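Endolysin (Clostridium phage phictp1, PDB 5A6S) probably degrades the clostridial cell wall at the end of phage infection; this fragment is its truncated wall-binding domain. Local coordinates at residues M1-V6 and V39-A44. The protein carries 1 engineered substitution. Sequence-based numbering, arbitrary orientation.
Sequences MENLVV and VKNVYA. Engineered in segment 1-6: M1 (natural residue Val).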
ATOM      1  N   MET B   1      13.049  -0.011 -20.767  1.00 41.57           N
ATOM      2  CA  MET B   1      11.966  -0.591 -19.957  1.00 37.65           C
ATOM      3  C   MET B   1      10.689   0.042 -20.438  1.00 30.85           C
ATOM      4  O   MET B   1      10.618   1.259 -20.617  1.00 36.10           O
ATOM      5  CB  MET B   1      12.243  -0.260 -18.470  1.00 44.35           C
ATOM      6  CG  MET B   1      11.272  -0.775 -17.409  1.00 44.98           C
ATOM      7  SD  MET B   1      11.657  -0.107 -15.721  1.00 46.31           S
ATOM      8  CE  MET B   1      13.225  -0.840 -15.214  1.00 45.42           C
ATOM      9  N   GLU B   2       9.630  -0.758 -20.571  1.00 28.10           N
ATOM     10  CA  GLU B   2       8.403  -0.248 -21.132  1.00 29.20           C
ATOM     11  C   GLU B   2       7.631   0.652 -20.150  1.00 27.53           C
ATOM     12  O   GLU B   2       7.020   1.640 -20.576  1.00 28.28           O
ATOM     13  CB  GLU B   2       7.499  -1.416 -21.511  1.00 31.38           C
ATOM     14  CG  GLU B   2       6.152  -1.008 -22.078  1.00 37.37           C
ATOM     15  CD  GLU B   2       6.214  -0.615 -23.548  1.00 43.39           C
ATOM     16  OE1 GLU B   2       7.334  -0.666 -24.113  1.00 47.71           O
ATOM     17  OE2 GLU B   2       5.147  -0.300 -24.120  1.00 49.51           O
ATOM     18  N   ASN B   3       7.596   0.263 -18.865  1.00 23.50           N
ATOM     19  CA  ASN B   3       6.780   1.015 -17.884  1.00 21.69           C
ATOM     20  C   ASN B   3       7.482   1.067 -16.555  1.00 23.36           C
ATOM     21  O   ASN B   3       8.115   0.070 -16.122  1.00 19.47           O
ATOM     22  CB  ASN B   3       5.411   0.351 -17.667  1.00 22.53           C
ATOM     23  CG  ASN B   3       4.509   0.346 -18.883  1.00 24.43           C
ATOM     24  OD1 ASN B   3       4.041   1.382 -19.387  1.00 26.26           O
ATOM     25  ND2 ASN B   3       4.152  -0.873 -19.309  1.00 27.18           N
ATOM     26  N   LEU B   4       7.315   2.192 -15.861  1.00 22.64           N
ATOM     27  CA  LEU B   4       7.792   2.369 -14.504  1.00 22.91           C
ATOM     28  C   LEU B   4       6.842   3.320 -13.754  1.00 22.82           C
ATOM     29  O   LEU B   4       6.338   4.288 -14.331  1.00 24.80           O
ATOM     30  CB  LEU B   4       9.200   2.978 -14.547  1.00 23.43           C
ATOM     31  CG  LEU B   4       9.953   3.224 -13.289  1.00 21.50           C
ATOM     32  CD1 LEU B   4      10.211   1.960 -12.498  1.00 20.73           C
ATOM     33  CD2 LEU B   4      11.286   3.879 -13.621  1.00 23.89           C
ATOM     34  N   VAL B   5       6.608   3.021 -12.466  1.00 21.18           N
ATOM     35  CA  VAL B   5       5.777   3.825 -11.610  1.00 19.64           C
ATOM     36  C   VAL B   5       6.588   4.410 -10.470  1.00 20.08           C
ATOM     37  O   VAL B   5       7.178   3.720  -9.659  1.00 22.10           O
ATOM     38  CB  VAL B   5       4.589   3.022 -11.078  1.00 19.71           C
ATOM     39  CG1 VAL B   5       3.607   3.949 -10.385  1.00 21.49           C
ATOM     40  CG2 VAL B   5       3.887   2.284 -12.209  1.00 20.31           C
ATOM     41  N   VAL B   6       6.531   5.732 -10.378  1.00 20.16           N
ATOM     42  CA  VAL B   6       7.199   6.546  -9.350  1.00 19.78           C
ATOM     43  C   VAL B   6       6.176   7.041  -8.316  1.00 17.51           C
ATOM     44  O   VAL B   6       5.038   7.440  -8.644  1.00 20.08           O
ATOM     45  CB  VAL B   6       7.879   7.820  -9.953  1.00 23.93           C
ATOM     46  CG1 VAL B   6       8.851   8.447  -8.956  1.00 22.84           C
ATOM     47  CG2 VAL B   6       8.643   7.491 -11.197  1.00 28.43           C
ATOM     48  N   VAL B  39      13.138   4.911 -20.429  1.00 42.20           N
ATOM     49  CA  VAL B  39      11.861   4.335 -20.026  1.00 35.86           C
ATOM     50  C   VAL B  39      10.830   4.853 -20.949  1.00 33.94           C
ATOM     51  O   VAL B  39      10.682   6.040 -21.110  1.00 37.60           O
ATOM     52  CB  VAL B  39      11.485   4.647 -18.527  1.00 34.52           C
ATOM     53  CG1 VAL B  39      10.080   4.165 -18.206  1.00 30.45           C
ATOM     54  CG2 VAL B  39      12.492   3.986 -17.636  1.00 31.24           C
ATOM     55  N   LYS B  40      10.046   3.968 -21.527  1.00 34.48           N
ATOM     56  CA  LYS B  40       9.068   4.391 -22.510  1.00 37.97           C
ATOM     57  C   LYS B  40       7.907   5.171 -21.862  1.00 36.53           C
ATOM     58  O   LYS B  40       7.562   6.262 -22.307  1.00 27.28           O
ATOM     59  CB  LYS B  40       8.541   3.175 -23.255  1.00 46.29           C
ATOM     60  CG  LYS B  40       7.845   3.487 -24.568  1.00 57.31           C
ATOM     61  CD  LYS B  40       8.840   3.519 -25.735  1.00 69.04           C
ATOM     62  CE  LYS B  40       8.147   3.394 -27.096  1.00 76.34           C
ATOM     63  NZ  LYS B  40       6.922   4.251 -27.248  1.00 81.58           N
ATOM     64  N   ASN B  41       7.329   4.601 -20.804  1.00 29.22           N
ATOM     65  CA  ASN B  41       6.213   5.203 -20.063  1.00 29.48           C
ATOM     66  C   ASN B  41       6.570   5.328 -18.576  1.00 27.31           C
ATOM     67  O   ASN B  41       6.760   4.336 -17.839  1.00 27.06           O
ATOM     68  CB  ASN B  41       4.902   4.410 -20.233  1.00 28.68           C
ATOM     69  CG  ASN B  41       4.556   4.092 -21.695  1.00 32.49           C
ATOM     70  OD1 ASN B  41       4.685   2.956 -22.142  1.00 37.59           O
ATOM     71  ND2 ASN B  41       4.075   5.066 -22.411  1.00 30.42           N
ATOM     72  N   VAL B  42       6.708   6.571 -18.133  1.00 27.08           N
ATOM     73  CA  VAL B  42       6.980   6.905 -16.740  1.00 25.23           C
ATOM     74  C   VAL B  42       5.695   7.478 -16.114  1.00 28.10           C
ATOM     75  O   VAL B  42       5.231   8.563 -16.463  1.00 25.61           O
ATOM     76  CB  VAL B  42       8.076   7.951 -16.643  1.00 25.90           C
ATOM     77  CG1 VAL B  42       8.245   8.393 -15.196  1.00 28.26           C
ATOM     78  CG2 VAL B  42       9.356   7.332 -17.177  1.00 28.13           C
ATOM     79  N   TYR B  43       5.081   6.675 -15.269  1.00 25.33           N
ATOM     80  CA  TYR B  43       3.897   7.052 -14.560  1.00 23.55           C
ATOM     81  C   TYR B  43       4.335   7.561 -13.204  1.00 22.93           C
ATOM     82  O   TYR B  43       5.280   7.040 -12.589  1.00 21.36           O
ATOM     83  CB  TYR B  43       3.021   5.835 -14.366  1.00 24.34           C
ATOM     84  CG  TYR B  43       2.335   5.333 -15.561  1.00 24.37           C
ATOM     85  CD1 TYR B  43       2.966   4.456 -16.421  1.00 24.03           C
ATOM     86  CD2 TYR B  43       1.045   5.720 -15.856  1.00 23.02           C
ATOM     87  CE1 TYR B  43       2.301   3.940 -17.503  1.00 24.39           C
ATOM     88  CE2 TYR B  43       0.383   5.207 -16.945  1.00 27.97           C
ATOM     89  CZ  TYR B  43       1.039   4.307 -17.752  1.00 26.43           C
ATOM     90  OH  TYR B  43       0.425   3.822 -18.830  1.00 32.92           O
ATOM     91  N   ALA B  44       3.678   8.624 -12.770  1.00 24.97           N
ATOM     92  CA  ALA B  44       3.820   9.108 -11.398  1.00 23.02           C
ATOM     93  C   ALA B  44       2.478   9.022 -10.739  1.00 22.69           C
ATOM     94  O   ALA B  44       1.476   9.361 -11.360  1.00 23.43           O
ATOM     95  CB  ALA B  44       4.249  10.567 -11.369  1.00 23.15           C
TER
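L4 sends CG anti to its backbone N (chi1 -178°) and V39 does the same with CG1 (chi1 173°), which places each of these carbons beside the carbonyl carbon of its own residue. The two side chains cross at about a right angle, L4 CB touching V39 CG1 at 3.9 Å. The segments belong to the two inner strands, 3-7 and 41-45, of a parallel sheet in a small alpha/beta domain, flanked by 27-29 and 58-60, and show how such strands pair. In a parallel pairing, each residue that bonds across the gap grips two partners, one before and one after the residue opposite it. L4 does so around V42, its N reaching N41 O at 3.0 Å and its O accepting Y43 N at 2.9 Å. Y43 O in turn takes V6 N at 2.9 Å. Ahead of strand 3-7 and strand 41-45, M1 O accepts K40 N, while N41 N meets E2 O from 39° above the carbonyl plane, a less straight bond.

The two faces of the sheet serve different neighbours. V5 and Y43 share one face, with V5 CG2 4.2 Å from Y43 CB; both rest on L19 of helix 11-23, and the Y43 hydroxyl is hydrogen-bonded to Y75 in helix 65-77. On the other face lie L4, V6, V42 and A44, where L4 also packs on F34 and on an apolar side chain of another chain. M1, an engineered residue, likewise packs against that chain. V6 CG2 comes within 4.1 Å of V42 CG1. The Y43 ring presents its edge to the backbone of the neighbouring strand: L4 O lies in the ring plane, 4.0 Å from Y43 CD1.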